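Local coordinates for protein Exo-1,5-alpha-l-arabinofuranobiosidase (Gibberella zeae, PDB 2YDT) that probably cleaves alpha-1,5-linked L-arabinan from a chain end, releasing arabinofuranobiose, and here holds an arabinose-like iminosugar in its pocket, at residues 77-82 against 133-138; 181-186 against 211-216; 287-292 against 302-307. All coordinates share one frame; numbering follows the deposited sequence.

The chain folds as a six-bladed beta-propeller, with four antiparallel strands in each blade. Contact 1 comes first from the N terminus. It sets the loop that leaves one blade against the last strand of the next and closes a loop of about 50 residues. Contact 2 follows further along. It joins the third strand of one blade to the first strand of the blade after it, beside the iminosugar. Contact 3 comes last and is the shortest closure, a hairpin within a single blade. The three follow one another in series, so none nests or crosses. Contacts 1 and 3 lie on opposite sides of the centre of the chain, with their own centres about 37 Å apart.

Contact 1: residues 77-82 against 133-138; sequences DTQNNW and WEFVSH
The backbone of loop 77-82 passes beside strand 134-138 at a distance, with the CA atoms of Thr-78 and Phe-135 7.1 Å apart. Side chains bridge the gap. Gln-79 lies over one face of the Phe-135 ring. Its CG sits 3.5 Å from the ring centroid, almost on the ring normal, as a CH-pi contact. The chain bends at chi2 (-58°) and folds back over the ring, and the amide lies flat on it, the two planes 3° apart. CD of Gln-79 is 3.5 Å from CD2 of Phe-135. A bond within the loop steadies the amide: NE2 of Gln-79 donates to OG1 of Thr-78 in the amide plane, at 2.9 Å. Asp-77 shapes the loop. Its OD1 accepts from the backbone N atoms of Gln-79 and Asn-80, the first of these bonds making an Asx turn. Farther along, OD1 of Asn-80 stands 3.7 Å from CE1 of His-138. Within the strand, CZ of Phe-135 lies over the centre of the His-138 ring. Asn-80 ND2 reaches Ser-111 and Glu-122, and His-138 ND1 also bonds to Glu-122. The loop leaving strand 70-75 is thus tied to the next propeller blade, through strands 105-111, 119-126 and 134-142.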
ATOM      1  N   ASP A  77      -8.648 -16.350   6.940  1.00  7.28           N
ATOM      2  CA  ASP A  77      -8.926 -17.114   5.728  1.00  8.03           C
ATOM      3  C   ASP A  77      -9.972 -18.211   6.092  1.00  8.47           C
ATOM      4  O   ASP A  77      -9.631 -19.149   6.808  1.00  8.62           O
ATOM      5  CB  ASP A  77      -7.652 -17.765   5.248  1.00  7.87           C
ATOM      6  CG  ASP A  77      -7.858 -18.765   4.123  1.00  7.70           C
ATOM      7  OD1 ASP A  77      -8.922 -18.749   3.464  1.00  8.20           O
ATOM      8  OD2 ASP A  77      -6.904 -19.522   3.911  1.00  7.70           O
ATOM      9  N   THR A  78     -11.193 -18.026   5.609  1.00  8.67           N
ATOM     10  CA  THR A  78     -12.290 -18.990   5.835  1.00  9.14           C
ATOM     11  C   THR A  78     -12.469 -19.911   4.645  1.00 10.12           C
ATOM     12  O   THR A  78     -13.285 -20.841   4.697  1.00 10.33           O
ATOM     13  CB  THR A  78     -13.587 -18.275   6.093  1.00  8.29           C
ATOM     14  OG1 THR A  78     -13.994 -17.566   4.930  1.00  8.54           O
ATOM     15  CG2 THR A  78     -13.482 -17.297   7.300  1.00  9.24           C
ATOM     16  N   GLN A  79     -11.694 -19.719   3.573  1.00  9.25           N
ATOM     17  CA  GLN A  79     -11.901 -20.429   2.331  1.00  8.88           C
ATOM     18  C   GLN A  79     -10.896 -21.523   2.017  1.00 10.31           C
ATOM     19  O   GLN A  79     -11.275 -22.568   1.474  1.00 10.91           O
ATOM     20  CB  GLN A  79     -11.906 -19.407   1.186  1.00  9.34           C
ATOM     21  CG  GLN A  79     -13.010 -18.364   1.300  1.00  9.44           C
ATOM     22  CD  GLN A  79     -14.382 -19.005   1.351  1.00  9.77           C
ATOM     23  OE1 GLN A  79     -14.815 -19.675   0.400  1.00  9.99           O
ATOM     24  NE2 GLN A  79     -15.022 -18.886   2.504  1.00 10.10           N
ATOM     25  N   ASN A  80      -9.614 -21.277   2.277  1.00  9.45           N
ATOM     26  CA  ASN A  80      -8.539 -22.100   1.709  1.00  9.54           C
ATOM     27  C   ASN A  80      -7.776 -22.974   2.683  1.00  8.50           C
ATOM     28  O   ASN A  80      -6.980 -23.799   2.268  1.00  9.55           O
ATOM     29  CB  ASN A  80      -7.500 -21.192   0.960  1.00  8.54           C
ATOM     30  CG  ASN A  80      -8.155 -20.165   0.065  1.00  8.69           C
ATOM     31  OD1 ASN A  80      -9.010 -20.509  -0.775  1.00  9.62           O
ATOM     32  ND2 ASN A  80      -7.729 -18.890   0.179  1.00  7.75           N
ATOM     33  N   ASN A  81      -8.038 -22.812   3.976  1.00  9.46           N
ATOM     34  CA  ASN A  81      -7.251 -23.413   5.035  1.00  9.75           C
ATOM     35  C   ASN A  81      -5.749 -23.139   4.856  1.00  9.42           C
ATOM     36  O   ASN A  81      -4.901 -24.004   5.074  1.00  9.47           O
ATOM     37  CB  ASN A  81      -7.523 -24.930   5.172  1.00 10.49           C
ATOM     38  CG  ASN A  81      -7.174 -25.460   6.559  1.00 13.08           C
ATOM     39  OD1 ASN A  81      -6.938 -24.721   7.522  1.00 11.90           O
ATOM     40  ND2 ASN A  81      -7.175 -26.782   6.673  1.00 20.73           N
ATOM     41  N   TRP A  82      -5.437 -21.913   4.456  1.00  9.05           N
ATOM     42  CA  TRP A  82      -4.067 -21.490   4.249  1.00  8.28           C
ATOM     43  C   TRP A  82      -3.633 -20.394   5.242  1.00  7.94           C
ATOM     44  O   TRP A  82      -2.512 -20.430   5.764  1.00  8.94           O
ATOM     45  CB  TRP A  82      -3.914 -20.908   2.816  1.00  7.49           C
ATOM     46  CG  TRP A  82      -3.906 -21.884   1.688  1.00  9.13           C
ATOM     47  CD1 TRP A  82      -3.789 -23.242   1.758  1.00 10.16           C
ATOM     48  CD2 TRP A  82      -3.894 -21.545   0.317  1.00  9.96           C
ATOM     49  NE1 TRP A  82      -3.754 -23.781   0.489  1.00 12.26           N
ATOM     50  CE2 TRP A  82      -3.816 -22.761  -0.424  1.00 10.81           C
ATOM     51  CE3 TRP A  82      -3.979 -20.337  -0.385  1.00  9.91           C
ATOM     52  CZ2 TRP A  82      -3.799 -22.771  -1.819  1.00 12.14           C
ATOM     53  CZ3 TRP A  82      -3.945 -20.363  -1.759  1.00 11.95           C
ATOM     54  CH2 TRP A  82      -3.857 -21.560  -2.466  1.00 12.33           C
ATOM     55  N   TRP A 133     -16.036  -9.858   9.823  1.00  9.02           N
ATOM     56  CA  TRP A 133     -15.614  -9.978   8.428  1.00  8.77           C
ATOM     57  C   TRP A 133     -16.281 -11.121   7.722  1.00  8.67           C
ATOM     58  O   TRP A 133     -16.531 -12.186   8.329  1.00  9.41           O
ATOM     59  CB  TRP A 133     -14.078 -10.179   8.344  1.00  8.34           C
ATOM     60  CG  TRP A 133     -13.358  -9.033   8.976  1.00  9.10           C
ATOM     61  CD1 TRP A 133     -12.943  -8.931  10.295  1.00  8.87           C
ATOM     62  CD2 TRP A 133     -13.040  -7.763   8.365  1.00  8.96           C
ATOM     63  NE1 TRP A 133     -12.417  -7.688  10.515  1.00  7.32           N
ATOM     64  CE2 TRP A 133     -12.458  -6.950   9.361  1.00  5.92           C
ATOM     65  CE3 TRP A 133     -13.167  -7.253   7.065  1.00  8.61           C
ATOM     66  CZ2 TRP A 133     -12.006  -5.653   9.096  1.00  6.18           C
ATOM     67  CZ3 TRP A 133     -12.750  -5.972   6.814  1.00  8.23           C
ATOM     68  CH2 TRP A 133     -12.161  -5.186   7.824  1.00  7.47           C
ATOM     69  N   GLU A 134     -16.537 -10.918   6.424  0.50  9.73           N
ATOM     70  CA  GLU A 134     -17.084 -11.944   5.511  0.50 10.32           C
ATOM     71  C   GLU A 134     -16.217 -12.013   4.255  0.50 10.18           C
ATOM     72  O   GLU A 134     -15.823 -10.975   3.717  0.50  9.56           O
ATOM     73  CB  GLU A 134     -18.557 -11.646   5.127  0.50 11.60           C
ATOM     74  CG  GLU A 134     -18.763 -10.666   3.936  0.50 12.66           C
ATOM     75  CD  GLU A 134     -20.220 -10.470   3.448  0.50 12.49           C
ATOM     76  OE1 GLU A 134     -20.566 -10.971   2.316  0.50 14.65           O
ATOM     77  OE2 GLU A 134     -20.963  -9.795   4.165  0.50  2.94           O
ATOM     78  N   PHE A 135     -15.920 -13.231   3.799  1.00  9.15           N
ATOM     79  CA  PHE A 135     -15.300 -13.453   2.489  1.00  9.18           C
ATOM     80  C   PHE A 135     -16.211 -12.933   1.393  1.00  9.15           C
ATOM     81  O   PHE A 135     -17.432 -13.205   1.392  1.00 10.40           O
ATOM     82  CB  PHE A 135     -15.055 -14.937   2.264  1.00  8.77           C
ATOM     83  CG  PHE A 135     -14.600 -15.264   0.886  1.00  9.82           C
ATOM     84  CD1 PHE A 135     -13.348 -14.872   0.472  1.00  8.53           C
ATOM     85  CD2 PHE A 135     -15.399 -15.983  -0.001  1.00  8.14           C
ATOM     86  CE1 PHE A 135     -12.905 -15.150  -0.795  1.00  9.08           C
ATOM     87  CE2 PHE A 135     -14.954 -16.273  -1.297  1.00  9.87           C
ATOM     88  CZ  PHE A 135     -13.703 -15.873  -1.680  1.00  9.10           C
ATOM     89  N   VAL A 136     -15.651 -12.147   0.459  1.00  8.98           N
ATOM     90  CA  VAL A 136     -16.443 -11.607  -0.636  1.00  8.95           C
ATOM     91  C   VAL A 136     -16.152 -12.355  -1.922  1.00  8.91           C
ATOM     92  O   VAL A 136     -17.065 -12.971  -2.512  1.00  8.46           O
ATOM     93  CB  VAL A 136     -16.234 -10.087  -0.819  1.00  8.67           C
ATOM     94  CG1 VAL A 136     -17.081  -9.577  -2.017  1.00  9.13           C
ATOM     95  CG2 VAL A 136     -16.599  -9.352   0.499  1.00  9.33           C
ATOM     96  N   SER A 137     -14.895 -12.325  -2.360  1.00  8.69           N
ATOM     97  CA  SER A 137     -14.497 -12.976  -3.590  1.00  7.92           C
ATOM     98  C   SER A 137     -13.005 -13.227  -3.707  1.00  7.98           C
ATOM     99  O   SER A 137     -12.202 -12.529  -3.077  1.00  8.63           O
ATOM    100  CB  SER A 137     -14.974 -12.167  -4.820  1.00  9.14           C
ATOM    101  OG  SER A 137     -14.397 -10.862  -4.855  1.00  9.18           O
ATOM    102  N   HIS A 138     -12.665 -14.227  -4.531  1.00  7.89           N
ATOM    103  CA  HIS A 138     -11.316 -14.426  -5.046  1.00  8.31           C
ATOM    104  C   HIS A 138     -11.065 -13.505  -6.236  1.00  8.41           C
ATOM    105  O   HIS A 138     -11.922 -13.354  -7.128  1.00  9.40           O
ATOM    106  CB  HIS A 138     -11.164 -15.870  -5.518  1.00  8.45           C
ATOM    107  CG  HIS A 138     -11.393 -16.886  -4.451  1.00  9.46           C
ATOM    108  ND1 HIS A 138     -10.670 -16.909  -3.275  1.00  8.95           N
ATOM    109  CD2 HIS A 138     -12.229 -17.960  -4.403  1.00 12.21           C
ATOM    110  CE1 HIS A 138     -11.036 -17.960  -2.557  1.00 10.24           C
ATOM    111  NE2 HIS A 138     -11.987 -18.611  -3.213  1.00 12.92           N
TER

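Contact 2: residues 181-186 against 211-216; sequences QKLVHQ and GMPTVA. With EDG (1,4-dideoxy-1,4-imino-L-arabinitol), chain B.
Gln-181 and Leu-183 both point from one propeller blade toward Gly-211, on the first strand of the next. This is the junction of neighbouring blades in a six-bladed beta-propeller. Strands 182-186 and 211-216 run at 37° to each other, 7.5 Å apart at the closest approach of their axes, so side chains of the first segment reach across to the backbone of Gly-211 and the ring of Pro-213. Leu-183 does so with CD2. That methyl lies 3.7 Å from CA of Gly-211 and 3.8 Å from CD of Pro-213. The leucine and the proline ring meet at a slant. Tyr-225, on strand 223-230, touches both. Gln-181 reaches into the pocket. CG is anti to the backbone N (chi1 -167°) and the chain stays extended, which brings the amide up to the bound iminosugar. The amide uses both ends: OE1 of Gln-181 accepts from O3' of the iminosugar at 2.8 Å, and NE2 of Gln-181 donates to O2' at 2.9 Å. NE2 also bonds to the backbone O of Pro-210, which should help fix the turn of the amide. The amide meets the glycine end-on, with NE2 of Gln-181 3.4 Å from CA of Gly-211. Met-212 points away from segment 181-186 and touches the ligand. Its CG is 3.5 Å from O2' of the iminosugar, and its SD is 3.6 Å from C1'.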
ATOM      1  N   GLN A 181       8.339  -9.263 -13.679  1.00  8.00           N
ATOM      2  CA  GLN A 181       7.094  -8.826 -13.060  1.00  6.65           C
ATOM      3  C   GLN A 181       6.550  -7.652 -13.886  1.00  7.59           C
ATOM      4  O   GLN A 181       7.324  -6.902 -14.514  1.00  7.57           O
ATOM      5  CB  GLN A 181       7.285  -8.386 -11.618  1.00  6.92           C
ATOM      6  CG  GLN A 181       5.982  -8.205 -10.830  1.00  7.64           C
ATOM      7  CD  GLN A 181       6.213  -7.955  -9.353  1.00  7.41           C
ATOM      8  OE1 GLN A 181       6.235  -8.883  -8.564  1.00  7.69           O
ATOM      9  NE2 GLN A 181       6.493  -6.690  -8.980  1.00  6.23           N
ATOM     10  N   LYS A 182       5.225  -7.500 -13.879  1.00  7.29           N
ATOM     11  CA  LYS A 182       4.567  -6.324 -14.427  1.00  7.85           C
ATOM     12  C   LYS A 182       3.466  -5.896 -13.448  1.00  7.67           C
ATOM     13  O   LYS A 182       3.231  -6.568 -12.452  1.00  7.25           O
ATOM     14  CB  LYS A 182       4.025  -6.596 -15.838  1.00  8.47           C
ATOM     15  CG  LYS A 182       2.926  -7.656 -15.895  1.00  9.96           C
ATOM     16  CD  LYS A 182       2.375  -7.859 -17.314  1.00 10.30           C
ATOM     17  CE  LYS A 182       1.217  -8.811 -17.383  1.00 14.28           C
ATOM     18  NZ  LYS A 182       0.798  -8.964 -18.861  1.00 12.54           N
ATOM     19  N   LEU A 183       2.826  -4.774 -13.734  1.00  6.95           N
ATOM     20  CA  LEU A 183       1.790  -4.162 -12.906  1.00  7.12           C
ATOM     21  C   LEU A 183       0.490  -4.180 -13.692  1.00  6.58           C
ATOM     22  O   LEU A 183       0.474  -3.857 -14.888  1.00  6.44           O
ATOM     23  CB  LEU A 183       2.169  -2.720 -12.529  1.00  6.65           C
ATOM     24  CG  LEU A 183       3.341  -2.653 -11.575  1.00  8.30           C
ATOM     25  CD1 LEU A 183       3.842  -1.234 -11.411  1.00  7.51           C
ATOM     26  CD2 LEU A 183       2.919  -3.227 -10.191  1.00 10.80           C
ATOM     27  N   VAL A 184      -0.583  -4.602 -13.028  1.00  6.80           N
ATOM     28  CA  VAL A 184      -1.873  -4.857 -13.666  1.00  6.31           C
ATOM     29  C   VAL A 184      -3.011  -4.480 -12.764  1.00  6.73           C
ATOM     30  O   VAL A 184      -2.812  -4.222 -11.577  1.00  7.70           O
ATOM     31  CB  VAL A 184      -2.057  -6.346 -14.038  1.00  6.00           C
ATOM     32  CG1 VAL A 184      -0.904  -6.909 -14.869  1.00  7.32           C
ATOM     33  CG2 VAL A 184      -2.227  -7.230 -12.792  1.00  8.24           C
ATOM     34  N   HIS A 185      -4.232  -4.456 -13.316  1.00  7.33           N
ATOM     35  CA  HIS A 185      -5.436  -4.267 -12.498  1.00  6.77           C
ATOM     36  C   HIS A 185      -6.586  -5.100 -13.018  1.00  7.77           C
ATOM     37  O   HIS A 185      -6.582  -5.571 -14.166  1.00  7.88           O
ATOM     38  CB  HIS A 185      -5.852  -2.804 -12.372  1.00  6.52           C
ATOM     39  CG  HIS A 185      -6.523  -2.227 -13.581  1.00  7.31           C
ATOM     40  ND1 HIS A 185      -5.867  -1.422 -14.493  1.00  8.93           N
ATOM     41  CD2 HIS A 185      -7.814  -2.289 -13.994  1.00  7.72           C
ATOM     42  CE1 HIS A 185      -6.723  -1.046 -15.435  1.00  8.84           C
ATOM     43  NE2 HIS A 185      -7.910  -1.577 -15.169  1.00  8.88           N
ATOM     44  N   GLN A 186      -7.578  -5.280 -12.142  1.00  7.69           N
ATOM     45  CA  GLN A 186      -8.880  -5.771 -12.540  1.00  7.49           C
ATOM     46  C   GLN A 186      -9.923  -4.853 -11.932  1.00  8.75           C
ATOM     47  O   GLN A 186      -9.677  -4.197 -10.913  1.00  8.85           O
ATOM     48  CB  GLN A 186      -9.097  -7.220 -12.090  1.00  8.01           C
ATOM     49  CG  GLN A 186      -8.204  -8.228 -12.832  1.00  8.18           C
ATOM     50  CD  GLN A 186      -8.325  -9.629 -12.299  1.00  8.19           C
ATOM     51  OE1 GLN A 186      -7.455 -10.127 -11.587  1.00  9.01           O
ATOM     52  NE2 GLN A 186      -9.441 -10.286 -12.632  1.00  7.99           N
ATOM     53  N   GLY A 211       6.837  -2.744  -9.492  1.00  7.60           N
ATOM     54  CA  GLY A 211       6.099  -3.361  -8.388  1.00  6.58           C
ATOM     55  C   GLY A 211       5.513  -2.344  -7.420  1.00  6.63           C
ATOM     56  O   GLY A 211       5.902  -1.164  -7.364  1.00  7.84           O
ATOM     57  N   MET A 212       4.562  -2.827  -6.631  1.00  5.64           N
ATOM     58  CA  MET A 212       4.062  -2.129  -5.413  1.00  6.41           C
ATOM     59  C   MET A 212       3.252  -0.837  -5.764  1.00  6.75           C
ATOM     60  O   MET A 212       3.644   0.306  -5.433  1.00  6.45           O
ATOM     61  CB  MET A 212       5.216  -1.848  -4.438  1.00  6.50           C
ATOM     62  CG  MET A 212       6.090  -3.075  -4.238  1.00  7.51           C
ATOM     63  SD  MET A 212       7.165  -3.041  -2.812  1.00  7.91           S
ATOM     64  CE  MET A 212       5.935  -3.315  -1.499  1.00  5.50           C
ATOM     65  N   PRO A 213       2.105  -1.006  -6.443  1.00  6.38           N
ATOM     66  CA  PRO A 213       1.360   0.156  -6.970  1.00  6.10           C
ATOM     67  C   PRO A 213       0.496   0.841  -5.899  1.00  6.82           C
ATOM     68  O   PRO A 213      -0.219   0.151  -5.151  1.00  7.66           O
ATOM     69  CB  PRO A 213       0.486  -0.440  -8.062  1.00  7.23           C
ATOM     70  CG  PRO A 213       0.172  -1.817  -7.498  1.00  6.90           C
ATOM     71  CD  PRO A 213       1.477  -2.281  -6.831  1.00  6.20           C
ATOM     72  N   THR A 214       0.544   2.177  -5.840  1.00  6.89           N
ATOM     73  CA  THR A 214      -0.435   2.948  -5.080  1.00  7.00           C
ATOM     74  C   THR A 214      -0.844   4.146  -5.929  1.00  7.12           C
ATOM     75  O   THR A 214      -0.146   4.503  -6.881  1.00  8.34           O
ATOM     76  CB  THR A 214       0.042   3.390  -3.690  1.00  6.72           C
ATOM     77  OG1 THR A 214       1.140   4.313  -3.810  1.00  7.66           O
ATOM     78  CG2 THR A 214       0.485   2.162  -2.848  1.00  6.03           C
ATOM     79  N   VAL A 215      -2.017   4.703  -5.617  1.00  7.93           N
ATOM     80  CA  VAL A 215      -2.658   5.692  -6.483  1.00  7.77           C
ATOM     81  C   VAL A 215      -3.328   6.772  -5.659  1.00  8.56           C
ATOM     82  O   VAL A 215      -3.881   6.517  -4.588  1.00  7.96           O
ATOM     83  CB  VAL A 215      -3.714   5.004  -7.423  1.00  7.22           C
ATOM     84  CG1 VAL A 215      -4.166   5.951  -8.564  1.00  8.61           C
ATOM     85  CG2 VAL A 215      -3.158   3.659  -7.976  1.00  8.77           C
ATOM     86  N   ALA A 216      -3.279   8.009  -6.146  1.00  8.96           N
ATOM     87  CA  ALA A 216      -3.977   9.085  -5.500  1.00  9.67           C
ATOM     88  C   ALA A 216      -4.651   9.992  -6.554  1.00 10.21           C
ATOM     89  O   ALA A 216      -4.136  10.168  -7.651  1.00  9.65           O
ATOM     90  CB  ALA A 216      -3.040   9.910  -4.623  1.00 10.81           C
TER
HETATM   91  O2' EDG B 500       6.511  -5.930  -6.210  1.00  6.35           O
HETATM   92  C2' EDG B 500       7.612  -6.743  -5.714  1.00  7.11           C
HETATM   93  C1' EDG B 500       8.217  -6.089  -4.488  1.00  7.01           C
HETATM   94  N4' EDG B 500       7.903  -6.992  -3.374  1.00  7.19           N
HETATM   95  C3' EDG B 500       7.180  -8.153  -5.290  1.00  7.45           C
HETATM   96  O3' EDG B 500       7.603  -9.198  -6.193  1.00  7.62           O
HETATM   97  C4' EDG B 500       7.846  -8.345  -3.915  1.00  6.99           C
HETATM   98  C5' EDG B 500       7.170  -9.323  -2.994  1.00  7.78           C
HETATM   99  O5' EDG B 500       8.059  -9.569  -1.915  1.00  6.87           O

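Contact 3: residues 287-292 against 302-307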
ATOM      1  N   ASN A 287      -3.497  23.459  -5.678  1.00 18.24           N
ATOM      2  CA  ASN A 287      -3.052  22.134  -6.156  1.00 16.88           C
ATOM      3  C   ASN A 287      -2.902  21.077  -5.044  1.00 15.89           C
ATOM      4  O   ASN A 287      -2.546  19.928  -5.340  1.00 14.72           O
ATOM      5  CB  ASN A 287      -1.712  22.231  -6.830  1.00 17.43           C
ATOM      6  CG  ASN A 287      -1.731  23.075  -8.090  1.00 17.54           C
ATOM      7  OD1 ASN A 287      -2.758  23.194  -8.764  1.00 19.69           O
ATOM      8  ND2 ASN A 287      -0.571  23.614  -8.436  1.00 18.48           N
ATOM      9  N   GLY A 288      -3.178  21.463  -3.805  1.00 15.21           N
ATOM     10  CA  GLY A 288      -2.912  20.620  -2.638  1.00 13.81           C
ATOM     11  C   GLY A 288      -1.479  20.153  -2.616  1.00 13.04           C
ATOM     12  O   GLY A 288      -0.567  20.781  -3.211  1.00 12.99           O
ATOM     13  N   THR A 289      -1.246  19.025  -1.934  1.00 12.12           N
ATOM     14  CA  THR A 289       0.095  18.488  -1.735  1.00 11.79           C
ATOM     15  C   THR A 289       0.057  16.969  -1.958  1.00 10.96           C
ATOM     16  O   THR A 289      -0.671  16.272  -1.229  1.00 10.64           O
ATOM     17  CB  THR A 289       0.637  18.760  -0.313  1.00 12.74           C
ATOM     18  OG1 THR A 289       0.553  20.168  -0.020  1.00 13.27           O
ATOM     19  CG2 THR A 289       2.111  18.360  -0.192  1.00 11.20           C
ATOM     20  N   ILE A 290       0.818  16.513  -2.944  1.00 10.19           N
ATOM     21  CA  ILE A 290       1.073  15.067  -3.142  1.00 10.40           C
ATOM     22  C   ILE A 290       2.156  14.718  -2.142  1.00 10.99           C
ATOM     23  O   ILE A 290       3.145  15.414  -2.040  1.00 10.71           O
ATOM     24  CB  ILE A 290       1.560  14.705  -4.580  1.00 10.90           C
ATOM     25  CG1 ILE A 290       0.591  15.193  -5.649  1.00  9.67           C
ATOM     26  CG2 ILE A 290       1.812  13.181  -4.689  1.00  9.12           C
ATOM     27  CD1 ILE A 290       1.123  15.244  -7.046  1.00 10.76           C
ATOM     28  N   VAL A 291       1.971  13.631  -1.383  1.00  9.66           N
ATOM     29  CA  VAL A 291       2.952  13.161  -0.405  1.00 10.09           C
ATOM     30  C   VAL A 291       3.366  11.713  -0.713  1.00  9.27           C
ATOM     31  O   VAL A 291       2.486  10.837  -0.844  1.00 10.19           O
ATOM     32  CB  VAL A 291       2.449  13.273   1.048  1.00  9.86           C
ATOM     33  CG1 VAL A 291       3.599  13.055   2.004  1.00  9.43           C
ATOM     34  CG2 VAL A 291       1.858  14.696   1.306  1.00 10.63           C
ATOM     35  N   VAL A 292       4.659  11.488  -0.840  1.00  8.76           N
ATOM     36  CA  VAL A 292       5.186  10.155  -1.123  1.00  8.21           C
ATOM     37  C   VAL A 292       6.190   9.722  -0.045  1.00  9.05           C
ATOM     38  O   VAL A 292       7.081  10.466   0.377  1.00  9.29           O
ATOM     39  CB  VAL A 292       5.863  10.085  -2.512  1.00  8.49           C
ATOM     40  CG1 VAL A 292       6.571   8.776  -2.692  1.00  7.96           C
ATOM     41  CG2 VAL A 292       4.815  10.246  -3.639  1.00  8.38           C
ATOM     42  N   THR A 302       7.324  15.680  -1.314  1.00 10.96           N
ATOM     43  CA  THR A 302       6.076  16.397  -1.581  1.00 10.94           C
ATOM     44  C   THR A 302       6.097  17.078  -2.943  1.00 11.36           C
ATOM     45  O   THR A 302       7.155  17.402  -3.453  1.00 11.92           O
ATOM     46  CB  THR A 302       5.759  17.482  -0.502  1.00 11.42           C
ATOM     47  OG1 THR A 302       6.803  18.485  -0.506  1.00 11.55           O
ATOM     48  CG2 THR A 302       5.628  16.851   0.896  1.00 10.98           C
ATOM     49  N   ASN A 303       4.898  17.322  -3.479  1.00 11.68           N
ATOM     50  CA  ASN A 303       4.760  17.984  -4.787  1.00 11.83           C
ATOM     51  C   ASN A 303       3.460  18.754  -4.792  1.00 12.10           C
ATOM     52  O   ASN A 303       2.376  18.203  -4.715  1.00 12.04           O
ATOM     53  CB  ASN A 303       4.855  16.962  -5.929  1.00 11.00           C
ATOM     54  CG  ASN A 303       4.968  17.608  -7.310  1.00  9.67           C
ATOM     55  OD1 ASN A 303       4.047  18.342  -7.731  1.00 13.88           O
ATOM     56  ND2 ASN A 303       6.040  17.295  -8.029  1.00 11.01           N
ATOM     57  N   GLN A 304       3.597  20.094  -4.883  1.00 13.34           N
ATOM     58  CA  GLN A 304       2.484  21.001  -4.888  1.00 13.81           C
ATOM     59  C   GLN A 304       2.246  21.574  -6.296  1.00 14.81           C
ATOM     60  O   GLN A 304       1.569  22.593  -6.436  1.00 16.03           O
ATOM     61  CB  GLN A 304       2.710  22.134  -3.856  1.00 13.55           C
ATOM     62  CG  GLN A 304       2.690  21.609  -2.413  1.00 14.80           C
ATOM     63  CD  GLN A 304       2.825  22.671  -1.339  1.00 15.91           C
ATOM     64  OE1 GLN A 304       2.307  22.506  -0.210  1.00 18.65           O
ATOM     65  NE2 GLN A 304       3.534  23.740  -1.645  1.00 17.07           N
ATOM     66  N   ALA A 305       2.748  20.874  -7.310  1.00 15.08           N
ATOM     67  CA  ALA A 305       2.650  21.282  -8.721  1.00 15.14           C
ATOM     68  C   ALA A 305       2.053  20.167  -9.595  1.00 14.36           C
ATOM     69  O   ALA A 305       2.409  20.008 -10.771  1.00 14.93           O
ATOM     70  CB  ALA A 305       3.992  21.729  -9.193  1.00 16.05           C
ATOM     71  N   LEU A 306       1.134  19.387  -9.010  1.00 14.26           N
ATOM     72  CA  LEU A 306       0.347  18.396  -9.759  1.00 14.17           C
ATOM     73  C   LEU A 306       1.202  17.333 -10.420  1.00 14.40           C
ATOM     74  O   LEU A 306       0.817  16.733 -11.438  1.00 14.67           O
ATOM     75  CB  LEU A 306      -0.560  19.122 -10.782  1.00 15.24           C
ATOM     76  CG  LEU A 306      -1.523  20.098 -10.144  1.00 15.39           C
ATOM     77  CD1 LEU A 306      -2.216  20.922 -11.260  1.00 17.14           C
ATOM     78  CD2 LEU A 306      -2.581  19.429  -9.255  1.00 14.86           C
ATOM     79  N   GLY A 307       2.382  17.073  -9.841  1.00 13.14           N
ATOM     80  CA  GLY A 307       3.269  16.058 -10.344  1.00 13.81           C
ATOM     81  C   GLY A 307       4.347  16.513 -11.303  1.00 13.53           C
ATOM     82  O   GLY A 307       5.034  15.695 -11.912  1.00 14.42           O
TER
HETATM   83  O   HOH W   1      -0.025  18.928  -6.333  1.00 11.96           O
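The backbone O of Asn-303 is gripped twice. It accepts from N of Ile-290 at 2.9 Å, and a water donates to it as well. The same water donates to O of Asn-287 and accepts from N of Leu-306, so it links the two segments where the strands come apart. O of Asn-287 also takes a bond from Trp-280 NE1. The return bond runs from N of Asn-303 to O of Ile-290 at 3.0 Å, in the carbonyl plane on a lone pair. Beyond it, Asn-287 spans the gap. Its ND2 donates to O of Gln-304 at 3.1 Å, nearly straight (160°) and in its own amide plane. OD1 of Asn-287 lies across the branch of the leucine, 3.4 Å from CD1 of Leu-306.

The two segments belong to the beta hairpin of strands 289-293 and 300-303, the two middle strands of one propeller blade. Ile-290 and Asn-303 are an antiparallel hydrogen-bonded pair. Val-291 and Thr-302 are a non-hydrogen-bonded pair, and their side chains lie on the other face of the sheet.

Asn-303 also shapes its own turn. Its OD1 accepts from the N atoms of Ala-305, an Asx turn, and Gly-307, which come from opposite faces of the amide plane. ND2 of Asn-303 bonds to O of Asp-308. On the face of the sheet that carries Ile-290 and Asn-303, CD1 of Ile-290 sits 3.6 Å from N of Gly-307.

Thr-289 and Gln-304 lie side by side and point the same way. OG1 of Thr-289 is bonded to O of Tyr-283, and OE1 of Gln-304 lies 2.9 Å from that OG1. The other branch of the threonine is turned anti to its own N, and this methyl, CG2 of Thr-289, rests 3.8 Å from CB of Thr-302. OG1 of Thr-302 bonds to Trp-315 NE1.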